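Local structure of uncharacterized protein (Bacteroides thetaiotaomicron VPI-5482, 3KNY) at residues 154-159 / 187-192; 47-50 / 54-57; 139-144 / 191-196. The protein is of unknown function, but is a two-domain member of the BT_3535-like family and probably a membrane-anchored lipoprotein. All coordinates share one frame; numbering follows the deposited sequence.

Contact 1 of 3, residues 154-159 / 187-192; sequences VTITSS and KLIAAS
Face-to-face packing of two beta sheets brings Val154 and Ile156, on the outer strand of a three-stranded antiparallel sheet, over Ile189 of the larger mixed sheet. Nothing here is held by hydrogen bonds between the two segments; aliphatic side chains do all the joining, and the backbones stay well separated, with 8.5 Å between the CA atoms of Val154 and Ile189.

Ile189 is the one residue of 187-192 that touches the other segment. Its CG1 lies anti to the carbonyl carbon (chi1 -64°), and the nearly extended second torsion carries CD1 out toward the facing strand. There the methyl meets CD1 of Ile156 at 4.1 Å, the two isoleucines reaching for each other tip to tip. The other branch takes part as well, since Ile189 CG2 also lies 4.1 Å from Ile156 CD1, so that this one methyl of Ile156 is touched by both branches of its partner. Next to it, Val154 offers CG1 to the same Ile189 CD1 at 4.2 Å. Val154 and Ile156 thus share the methyl of one isoleucine between them, while Thr155, the residue separating them, is directed away.

Around this cluster, Tyr147 reaches Ile189, Val145 backs Ile156 and Tyr182 touches Val154. Thr157 and Ser158 both face Thr146 in a classic beta bulge, just beyond the last residue of 154-159 to touch Ile189. Side chains from two sheets thus meet face to face with no hydrogen bond between the two segments, as in the layered packing of a beta sandwich.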
ATOM      1  N   VAL A 154      -7.260 -16.498   0.499  1.00 50.89           N
ATOM      2  CA  VAL A 154      -5.887 -16.040   0.715  1.00 49.31           C
ATOM      3  C   VAL A 154      -5.507 -16.186   2.184  1.00 47.56           C
ATOM      4  O   VAL A 154      -6.201 -15.653   3.048  1.00 47.62           O
ATOM      5  CB  VAL A 154      -5.741 -14.572   0.380  1.00 50.20           C
ATOM      6  CG1 VAL A 154      -4.375 -14.051   0.860  1.00 44.55           C
ATOM      7  CG2 VAL A 154      -5.956 -14.372  -1.109  1.00 48.85           C
ATOM      8  N   THR A 155      -4.404 -16.883   2.462  1.00 43.70           N
ATOM      9  CA  THR A 155      -3.976 -17.123   3.836  1.00 39.99           C
ATOM     10  C   THR A 155      -2.535 -16.653   4.160  1.00 38.17           C
ATOM     11  O   THR A 155      -1.576 -17.067   3.489  1.00 35.28           O
ATOM     12  CB  THR A 155      -4.153 -18.596   4.208  1.00 41.09           C
ATOM     13  OG1 THR A 155      -3.316 -19.453   3.394  1.00 34.67           O
ATOM     14  CG2 THR A 155      -5.644 -18.959   4.107  1.00 41.08           C
ATOM     15  N   ILE A 156      -2.421 -15.827   5.224  1.00 34.39           N
ATOM     16  CA  ILE A 156      -1.170 -15.196   5.648  1.00 29.97           C
ATOM     17  C   ILE A 156      -0.294 -16.142   6.452  1.00 28.71           C
ATOM     18  O   ILE A 156      -0.678 -16.615   7.506  1.00 30.13           O
ATOM     19  CB  ILE A 156      -1.416 -13.947   6.511  1.00 29.14           C
ATOM     20  CG1 ILE A 156      -2.396 -12.970   5.841  1.00 29.71           C
ATOM     21  CG2 ILE A 156      -0.070 -13.277   6.848  1.00 24.29           C
ATOM     22  CD1 ILE A 156      -1.932 -12.447   4.517  1.00 34.64           C
ATOM     23  N   THR A 157       0.898 -16.420   5.959  1.00 29.17           N
ATOM     24  CA  THR A 157       1.810 -17.359   6.627  1.00 29.33           C
ATOM     25  C   THR A 157       2.857 -16.610   7.459  1.00 27.76           C
ATOM     26  O   THR A 157       3.432 -17.144   8.388  1.00 26.80           O
ATOM     27  CB  THR A 157       2.530 -18.221   5.591  1.00 28.90           C
ATOM     28  OG1 THR A 157       3.388 -17.383   4.791  1.00 34.43           O
ATOM     29  CG2 THR A 157       1.516 -18.894   4.687  1.00 28.11           C
ATOM     30  N   SER A 158       3.101 -15.360   7.113  1.00 29.12           N
ATOM     31  CA  SER A 158       4.106 -14.569   7.787  1.00 29.67           C
ATOM     32  C   SER A 158       3.890 -13.104   7.523  1.00 29.34           C
ATOM     33  O   SER A 158       3.362 -12.716   6.487  1.00 30.21           O
ATOM     34  CB  SER A 158       5.454 -14.963   7.270  1.00 29.43           C
ATOM     35  OG  SER A 158       6.202 -13.816   7.041  1.00 37.36           O
ATOM     36  N   SER A 159       4.319 -12.281   8.458  1.00 28.17           N
ATOM     37  CA  SER A 159       4.042 -10.858   8.371  1.00 27.53           C
ATOM     38  C   SER A 159       5.117 -10.089   9.102  1.00 26.82           C
ATOM     39  O   SER A 159       5.486 -10.500  10.182  1.00 24.91           O
ATOM     40  CB  SER A 159       2.712 -10.613   9.042  1.00 27.51           C
ATOM     41  OG  SER A 159       2.520  -9.242   9.303  1.00 38.82           O
ATOM     42  N   LYS A 187     -11.389  -8.254  -0.871  1.00 39.81           N
ATOM     43  CA  LYS A 187     -10.410  -9.186  -1.447  1.00 39.40           C
ATOM     44  C   LYS A 187      -9.012  -8.558  -1.477  1.00 38.42           C
ATOM     45  O   LYS A 187      -8.277  -8.701  -2.449  1.00 38.07           O
ATOM     46  CB  LYS A 187     -10.864  -9.662  -2.832  1.00 39.28           C
ATOM     47  CG  LYS A 187     -12.273 -10.311  -2.814  1.00 47.03           C
ATOM     48  CD  LYS A 187     -12.854 -10.586  -4.228  1.00 56.63           C
ATOM     49  CE  LYS A 187     -14.382 -10.732  -4.195  1.00 61.25           C
ATOM     50  NZ  LYS A 187     -14.843 -11.383  -2.914  1.00 62.94           N
ATOM     51  N   LEU A 188      -8.670  -7.858  -0.390  1.00 36.94           N
ATOM     52  CA  LEU A 188      -7.362  -7.218  -0.208  1.00 34.76           C
ATOM     53  C   LEU A 188      -6.670  -7.728   1.058  1.00 31.46           C
ATOM     54  O   LEU A 188      -7.335  -8.168   1.997  1.00 31.72           O
ATOM     55  CB  LEU A 188      -7.540  -5.702  -0.056  1.00 33.78           C
ATOM     56  CG  LEU A 188      -8.134  -4.919  -1.218  1.00 35.12           C
ATOM     57  CD1 LEU A 188      -8.322  -3.455  -0.796  1.00 32.35           C
ATOM     58  CD2 LEU A 188      -7.232  -5.027  -2.431  1.00 27.01           C
ATOM     59  N   ILE A 189      -5.341  -7.642   1.086  1.00 28.33           N
ATOM     60  CA  ILE A 189      -4.570  -7.825   2.314  1.00 25.94           C
ATOM     61  C   ILE A 189      -4.391  -6.437   2.895  1.00 25.74           C
ATOM     62  O   ILE A 189      -4.061  -5.549   2.159  1.00 26.20           O
ATOM     63  CB  ILE A 189      -3.201  -8.453   2.029  1.00 26.49           C
ATOM     64  CG1 ILE A 189      -3.375  -9.869   1.450  1.00 27.69           C
ATOM     65  CG2 ILE A 189      -2.360  -8.542   3.283  1.00 22.78           C
ATOM     66  CD1 ILE A 189      -2.080 -10.496   0.910  1.00 20.87           C
ATOM     67  N   ALA A 190      -4.667  -6.254   4.197  1.00 27.55           N
ATOM     68  CA  ALA A 190      -4.511  -4.966   4.919  1.00 27.26           C
ATOM     69  C   ALA A 190      -3.405  -5.128   5.913  1.00 28.08           C
ATOM     70  O   ALA A 190      -3.459  -6.041   6.712  1.00 30.95           O
ATOM     71  CB  ALA A 190      -5.771  -4.587   5.683  1.00 23.15           C
ATOM     72  N   ALA A 191      -2.407  -4.248   5.861  1.00 27.88           N
ATOM     73  CA  ALA A 191      -1.294  -4.246   6.812  1.00 26.01           C
ATOM     74  C   ALA A 191      -1.316  -2.872   7.486  1.00 27.88           C
ATOM     75  O   ALA A 191      -1.422  -1.843   6.801  1.00 29.74           O
ATOM     76  CB  ALA A 191       0.064  -4.490   6.092  1.00 21.65           C
ATOM     77  N   SER A 192      -1.240  -2.844   8.817  1.00 25.82           N
ATOM     78  CA  SER A 192      -1.310  -1.587   9.541  1.00 26.02           C
ATOM     79  C   SER A 192      -0.233  -1.504  10.559  1.00 26.94           C
ATOM     80  O   SER A 192       0.271  -2.521  11.017  1.00 27.97           O
ATOM     81  CB  SER A 192      -2.640  -1.448  10.277  1.00 24.47           C
ATOM     82  OG  SER A 192      -3.690  -1.248   9.356  1.00 28.45           O
TER

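Contact 2 of 3, residues 47-50 / 54-57; sequences RTMS and EINY
The chain turns back on itself between helix 40-49 and strand 53-55, bringing Ile55 onto Met49 and Ser50, with the CA atoms of Ser50 and Glu54 6.1 Å apart. This tight helix-to-strand connection lays Ile55 and Tyr57 against Met49 and Ser50, at the C-terminal part of the helix, and the contact is buried throughout.

Ile55 carries most of it. Its CD1 rests 3.9 Å from CB of Met49, a selenomethionine in this structure, and 4.0 Å from its CG; the same methyl also packs on the backbone N of Ser50. The two long side chains cross at about a right angle, and Met49 bends at chi2 (68°), which leads its selenium end away from Ile55; elsewhere its side chain packs on Ile76 and Ile79 of helix 66-84 and Leu95 of the neighbouring strand.

The second branch of Ile55 serves Tyr57. CG2 sits 3.7 Å above the plane of the Tyr57 ring, offset toward the rim, so one isoleucine packs on Met49 and Ser50 with one methyl and on an aromatic face with the other. Tyr57 also meets Trp46 edge-to-face and brings its OH toward CB of Ser50. The hydroxyl of Ser50 turns back into the helix: OG donates to Arg47 O at 2.9 Å, approaching at a C=O...OG angle of 122° and tilted 27° from the carbonyl plane.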
ATOM      1  N   ARG A  47      -9.701   5.690 -11.886  1.00 34.97           N
ATOM      2  CA  ARG A  47     -10.169   7.001 -11.440  1.00 34.74           C
ATOM      3  C   ARG A  47     -11.058   6.860 -10.196  1.00 32.67           C
ATOM      4  O   ARG A  47     -10.874   7.599  -9.232  1.00 31.29           O
ATOM      5  CB  ARG A  47     -10.930   7.764 -12.536  1.00 35.35           C
ATOM      6  CG  ARG A  47     -11.358   9.186 -12.081  1.00 40.27           C
ATOM      7  CD  ARG A  47     -12.506   9.758 -12.888  1.00 45.34           C
ATOM      8  NE  ARG A  47     -12.251   9.595 -14.307  1.00 51.35           N
ATOM      9  CZ  ARG A  47     -11.364  10.303 -14.998  1.00 56.34           C
ATOM     10  NH1 ARG A  47     -10.635  11.252 -14.405  1.00 58.89           N
ATOM     11  NH2 ARG A  47     -11.204  10.059 -16.295  1.00 57.38           N
ATOM     12  N   THR A  48     -12.022   5.935 -10.228  1.00 32.10           N
ATOM     13  CA  THR A  48     -12.913   5.700  -9.071  1.00 33.84           C
ATOM     14  C   THR A  48     -12.107   5.295  -7.823  1.00 34.74           C
ATOM     15  O   THR A  48     -12.326   5.770  -6.707  1.00 34.29           O
ATOM     16  CB  THR A  48     -13.937   4.572  -9.365  1.00 33.17           C
ATOM     17  OG1 THR A  48     -14.861   5.014 -10.359  1.00 29.94           O
ATOM     18  CG2 THR A  48     -14.702   4.149  -8.079  1.00 29.22           C
HETATM   19  N   MSE A  49     -11.163   4.404  -8.076  1.00 35.47           N
HETATM   20  CA  MSE A  49     -10.320   3.798  -7.076  1.00 34.12           C
HETATM   21  C   MSE A  49      -9.432   4.872  -6.447  1.00 33.67           C
HETATM   22  O   MSE A  49      -9.226   4.880  -5.238  1.00 33.09           O
HETATM   23  CB  MSE A  49      -9.490   2.715  -7.782  1.00 32.90           C
HETATM   24  CG  MSE A  49      -9.168   1.542  -6.954  1.00 35.89           C
HETATM   25 SE   MSE A  49     -10.645   0.368  -6.453  0.75 20.63          SE
HETATM   26  CE  MSE A  49      -9.409  -0.566  -5.265  1.00 29.69           C
ATOM     27  N   SER A  50      -8.956   5.815  -7.264  1.00 32.49           N
ATOM     28  CA  SER A  50      -8.051   6.868  -6.779  1.00 30.94           C
ATOM     29  C   SER A  50      -8.772   7.881  -5.893  1.00 29.85           C
ATOM     30  O   SER A  50      -8.135   8.760  -5.317  1.00 27.78           O
ATOM     31  CB  SER A  50      -7.365   7.605  -7.943  1.00 30.83           C
ATOM     32  OG  SER A  50      -8.228   8.589  -8.505  1.00 27.28           O
ATOM     33  N   GLU A  54      -4.531   5.693  -2.301  1.00 29.93           N
ATOM     34  CA  GLU A  54      -3.380   6.305  -2.902  1.00 30.29           C
ATOM     35  C   GLU A  54      -2.597   5.144  -3.444  1.00 31.41           C
ATOM     36  O   GLU A  54      -2.092   4.331  -2.679  1.00 32.82           O
ATOM     37  CB  GLU A  54      -2.625   7.152  -1.896  1.00 30.04           C
ATOM     38  CG  GLU A  54      -3.408   8.437  -1.588  1.00 33.42           C
ATOM     39  CD  GLU A  54      -2.861   9.233  -0.421  1.00 39.59           C
ATOM     40  OE1 GLU A  54      -2.409   8.604   0.583  1.00 48.39           O
ATOM     41  OE2 GLU A  54      -2.917  10.487  -0.509  1.00 33.53           O
ATOM     42  N   ILE A  55      -2.525   5.076  -4.776  1.00 31.23           N
ATOM     43  CA  ILE A  55      -2.169   3.862  -5.506  1.00 30.34           C
ATOM     44  C   ILE A  55      -0.746   3.876  -6.081  1.00 31.97           C
ATOM     45  O   ILE A  55      -0.286   4.857  -6.643  1.00 34.22           O
ATOM     46  CB  ILE A  55      -3.192   3.634  -6.659  1.00 28.54           C
ATOM     47  CG1 ILE A  55      -4.628   3.634  -6.111  1.00 28.39           C
ATOM     48  CG2 ILE A  55      -2.920   2.337  -7.384  1.00 30.32           C
ATOM     49  CD1 ILE A  55      -5.760   3.533  -7.170  1.00 22.26           C
ATOM     50  N   ASN A  56      -0.049   2.767  -5.921  1.00 33.07           N
ATOM     51  CA  ASN A  56       1.242   2.574  -6.554  1.00 33.31           C
ATOM     52  C   ASN A  56       0.995   1.767  -7.823  1.00 33.31           C
ATOM     53  O   ASN A  56       0.539   0.633  -7.751  1.00 32.57           O
ATOM     54  CB  ASN A  56       2.217   1.840  -5.633  1.00 31.62           C
ATOM     55  CG  ASN A  56       3.530   1.541  -6.314  1.00 35.13           C
ATOM     56  OD1 ASN A  56       3.569   1.357  -7.517  1.00 41.80           O
ATOM     57  ND2 ASN A  56       4.609   1.486  -5.552  1.00 33.18           N
ATOM     58  N   TYR A  57       1.323   2.362  -8.974  1.00 36.55           N
ATOM     59  CA  TYR A  57       1.089   1.752 -10.293  1.00 36.36           C
ATOM     60  C   TYR A  57       2.286   0.947 -10.817  1.00 39.07           C
ATOM     61  O   TYR A  57       2.252   0.481 -11.947  1.00 42.36           O
ATOM     62  CB  TYR A  57       0.643   2.825 -11.310  1.00 33.74           C
ATOM     63  CG  TYR A  57      -0.746   3.391 -11.018  1.00 29.97           C
ATOM     64  CD1 TYR A  57      -1.905   2.695 -11.390  1.00 25.17           C
ATOM     65  CD2 TYR A  57      -0.902   4.608 -10.354  1.00 30.99           C
ATOM     66  CE1 TYR A  57      -3.200   3.206 -11.108  1.00 25.20           C
ATOM     67  CE2 TYR A  57      -2.188   5.122 -10.058  1.00 33.17           C
ATOM     68  CZ  TYR A  57      -3.329   4.416 -10.445  1.00 31.49           C
ATOM     69  OH  TYR A  57      -4.579   4.931 -10.147  1.00 38.81           O
TER

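Contact 3 of 3, residues 139-144 / 191-196; sequences PYIKAA and ASCSGT
Two strands from facing sheets meet through Ala143 against Ala191 and Ile141 against Cys193. The touching parts, 141 to 143 and 191 to 193, run 150° apart, broadly opposed in direction but not aligned as partners within one sheet would be.

The apolar contacts come in two sizes. At Ala143 and Ala191 the pairing is methyl on methyl: both CB atoms are directed across the interface and lie 3.8 Å apart. With nothing longer than a methyl to accommodate, the backbones come close, and the CA atoms of this pair are separated by 6.7 Å. Two residues along each strand, the longer pair spans the interface. Ile141 has CG1 anti to its own carbonyl carbon (chi1 -61°) and extends onward to CD1, which reaches SG of Cys193 at 4.3 Å. The thiol of Cys193 is swung between its backbone N and carbonyl carbon (chi1 74°), and Leu132 packs on the same side chain. Within segment 139-144, a methylene packs on an aromatic face: Lys142 lays its CE 3.7 Å above the plane of the Tyr140 ring, offset toward the rim.

No hydrogen bond crosses between the segments. Ser192, pointing away from Ala143, hydrogen-bonds outward through OG with Thr213 OG1, and Tyr140 O is hydrogen-bonded to Thr163 OG1 of the adjacent strand.

Backbone bonds hold strand 140-149 in its sheet: Ile141 and Ala143 pair with strand 124-134, while Tyr140 and Lys142 pair with strand 154-164. Strand 140-149 is therefore the middle strand of its sheet. Across the interface, strand 188-201, which turns a corner at Gly195, lies beside strand 204-217, whose Val210 and Met216 touch Ile141 and Ala191, respectively.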
ATOM      1  N   PRO A 139      13.963   8.073   6.802  1.00 29.32           N
ATOM      2  CA  PRO A 139      13.558   6.859   7.473  1.00 28.83           C
ATOM      3  C   PRO A 139      12.128   6.450   7.144  1.00 27.58           C
ATOM      4  O   PRO A 139      11.262   7.297   6.972  1.00 25.08           O
ATOM      5  CB  PRO A 139      13.704   7.240   8.942  1.00 30.43           C
ATOM      6  CG  PRO A 139      14.833   8.157   8.938  1.00 29.31           C
ATOM      7  CD  PRO A 139      14.588   9.008   7.749  1.00 28.79           C
ATOM      8  N   TYR A 140      11.899   5.149   7.061  1.00 27.85           N
ATOM      9  CA  TYR A 140      10.628   4.630   6.586  1.00 28.84           C
ATOM     10  C   TYR A 140      10.136   3.455   7.439  1.00 27.32           C
ATOM     11  O   TYR A 140      10.918   2.820   8.128  1.00 27.10           O
ATOM     12  CB  TYR A 140      10.781   4.179   5.119  1.00 29.21           C
ATOM     13  CG  TYR A 140      11.837   3.116   4.903  1.00 27.71           C
ATOM     14  CD1 TYR A 140      11.658   1.813   5.387  1.00 33.55           C
ATOM     15  CD2 TYR A 140      13.028   3.402   4.230  1.00 33.98           C
ATOM     16  CE1 TYR A 140      12.641   0.816   5.213  1.00 28.96           C
ATOM     17  CE2 TYR A 140      14.024   2.408   4.057  1.00 30.22           C
ATOM     18  CZ  TYR A 140      13.808   1.127   4.552  1.00 30.20           C
ATOM     19  OH  TYR A 140      14.737   0.146   4.383  1.00 37.88           O
ATOM     20  N   ILE A 141       8.840   3.175   7.376  1.00 25.73           N
ATOM     21  CA  ILE A 141       8.280   1.953   7.952  1.00 24.38           C
ATOM     22  C   ILE A 141       7.658   1.173   6.810  1.00 26.74           C
ATOM     23  O   ILE A 141       6.762   1.684   6.116  1.00 25.81           O
ATOM     24  CB  ILE A 141       7.168   2.217   8.969  1.00 23.09           C
ATOM     25  CG1 ILE A 141       7.676   3.045  10.155  1.00 20.76           C
ATOM     26  CG2 ILE A 141       6.570   0.891   9.425  1.00 14.22           C
ATOM     27  CD1 ILE A 141       6.516   3.589  11.031  1.00 23.76           C
ATOM     28  N   LYS A 142       8.130  -0.053   6.611  1.00 27.07           N
ATOM     29  CA  LYS A 142       7.582  -0.933   5.590  1.00 27.51           C
ATOM     30  C   LYS A 142       6.953  -2.192   6.180  1.00 26.85           C
ATOM     31  O   LYS A 142       7.357  -2.641   7.255  1.00 30.24           O
ATOM     32  CB  LYS A 142       8.697  -1.347   4.638  1.00 28.67           C
ATOM     33  CG  LYS A 142       9.163  -0.201   3.786  1.00 30.28           C
ATOM     34  CD  LYS A 142      10.178  -0.625   2.763  1.00 29.51           C
ATOM     35  CE  LYS A 142      10.679   0.585   1.977  1.00 33.24           C
ATOM     36  NZ  LYS A 142      11.205   0.149   0.655  1.00 39.55           N
ATOM     37  N   ALA A 143       5.997  -2.768   5.453  1.00 24.49           N
ATOM     38  CA  ALA A 143       5.349  -4.041   5.807  1.00 23.46           C
ATOM     39  C   ALA A 143       5.660  -5.053   4.701  1.00 24.59           C
ATOM     40  O   ALA A 143       5.696  -4.687   3.520  1.00 26.07           O
ATOM     41  CB  ALA A 143       3.827  -3.859   5.973  1.00 20.53           C
ATOM     42  N   ALA A 144       5.940  -6.300   5.082  1.00 24.46           N
ATOM     43  CA  ALA A 144       6.120  -7.425   4.137  1.00 23.55           C
ATOM     44  C   ALA A 144       5.227  -8.584   4.606  1.00 23.46           C
ATOM     45  O   ALA A 144       5.024  -8.768   5.772  1.00 25.43           O
ATOM     46  CB  ALA A 144       7.547  -7.850   4.081  1.00 19.81           C
ATOM     47  N   ALA A 191      -2.407  -4.248   5.861  1.00 27.88           N
ATOM     48  CA  ALA A 191      -1.294  -4.246   6.812  1.00 26.01           C
ATOM     49  C   ALA A 191      -1.316  -2.872   7.486  1.00 27.88           C
ATOM     50  O   ALA A 191      -1.422  -1.843   6.801  1.00 29.74           O
ATOM     51  CB  ALA A 191       0.064  -4.490   6.092  1.00 21.65           C
ATOM     52  N   SER A 192      -1.240  -2.844   8.817  1.00 25.82           N
ATOM     53  CA  SER A 192      -1.310  -1.587   9.541  1.00 26.02           C
ATOM     54  C   SER A 192      -0.233  -1.504  10.559  1.00 26.94           C
ATOM     55  O   SER A 192       0.271  -2.521  11.017  1.00 27.97           O
ATOM     56  CB  SER A 192      -2.640  -1.448  10.277  1.00 24.47           C
ATOM     57  OG  SER A 192      -3.690  -1.248   9.356  1.00 28.45           O
ATOM     58  N   CYS A 193       0.096  -0.279  10.948  1.00 24.89           N
ATOM     59  CA  CYS A 193       0.954  -0.105  12.070  1.00 22.91           C
ATOM     60  C   CYS A 193       0.411   0.995  12.953  1.00 23.33           C
ATOM     61  O   CYS A 193      -0.354   1.859  12.504  1.00 23.88           O
ATOM     62  CB  CYS A 193       2.354   0.193  11.618  1.00 26.18           C
ATOM     63  SG  CYS A 193       2.552   1.847  10.997  1.00 28.45           S
ATOM     64  N   SER A 194       0.775   0.897  14.222  1.00 20.68           N
ATOM     65  CA  SER A 194       0.450   1.884  15.201  1.00 22.00           C
ATOM     66  C   SER A 194       1.540   1.830  16.269  1.00 21.75           C
ATOM     67  O   SER A 194       1.580   0.908  17.054  1.00 22.69           O
ATOM     68  CB  SER A 194      -0.906   1.578  15.804  1.00 21.59           C
ATOM     69  OG  SER A 194      -1.232   2.568  16.764  1.00 24.28           O
ATOM     70  N   GLY A 195       2.430   2.802  16.257  1.00 21.66           N
ATOM     71  CA  GLY A 195       3.633   2.764  17.076  1.00 23.79           C
ATOM     72  C   GLY A 195       4.485   4.030  16.945  1.00 25.66           C
ATOM     73  O   GLY A 195       4.016   5.063  16.456  1.00 26.87           O
ATOM     74  N   THR A 196       5.732   3.950  17.392  1.00 25.14           N
ATOM     75  CA  THR A 196       6.622   5.082  17.414  1.00 24.55           C
ATOM     76  C   THR A 196       7.862   4.761  16.627  1.00 24.53           C
ATOM     77  O   THR A 196       8.507   3.740  16.853  1.00 28.76           O
ATOM     78  CB  THR A 196       6.971   5.490  18.855  1.00 24.60           C
ATOM     79  OG1 THR A 196       5.770   5.906  19.494  1.00 29.40           O
ATOM     80  CG2 THR A 196       7.910   6.713  18.892  1.00 20.69           C
TER

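In the fold
Contacts 1 and 3 are two places on one sheet-to-sheet interface, their centres 14 Å apart. Both use strand 188-201, share Ala191 and Ser192, and face adjacent strands of the three-stranded sheet, 154-164 and 140-149. The comparison illustrates how side-chain size accompanies spacing: the nearest CA pair is closer at the alanines of contact 3 than at the branched residues of contact 1. Contact 2 joins a helix to a strand of the mixed sheet instead, with its centre 20 Å from contact 1 and 21 Å from contact 3, the latter on the opposite side of the chain's centre. Its nearest atoms are about 5 Å from contact 1, without touching.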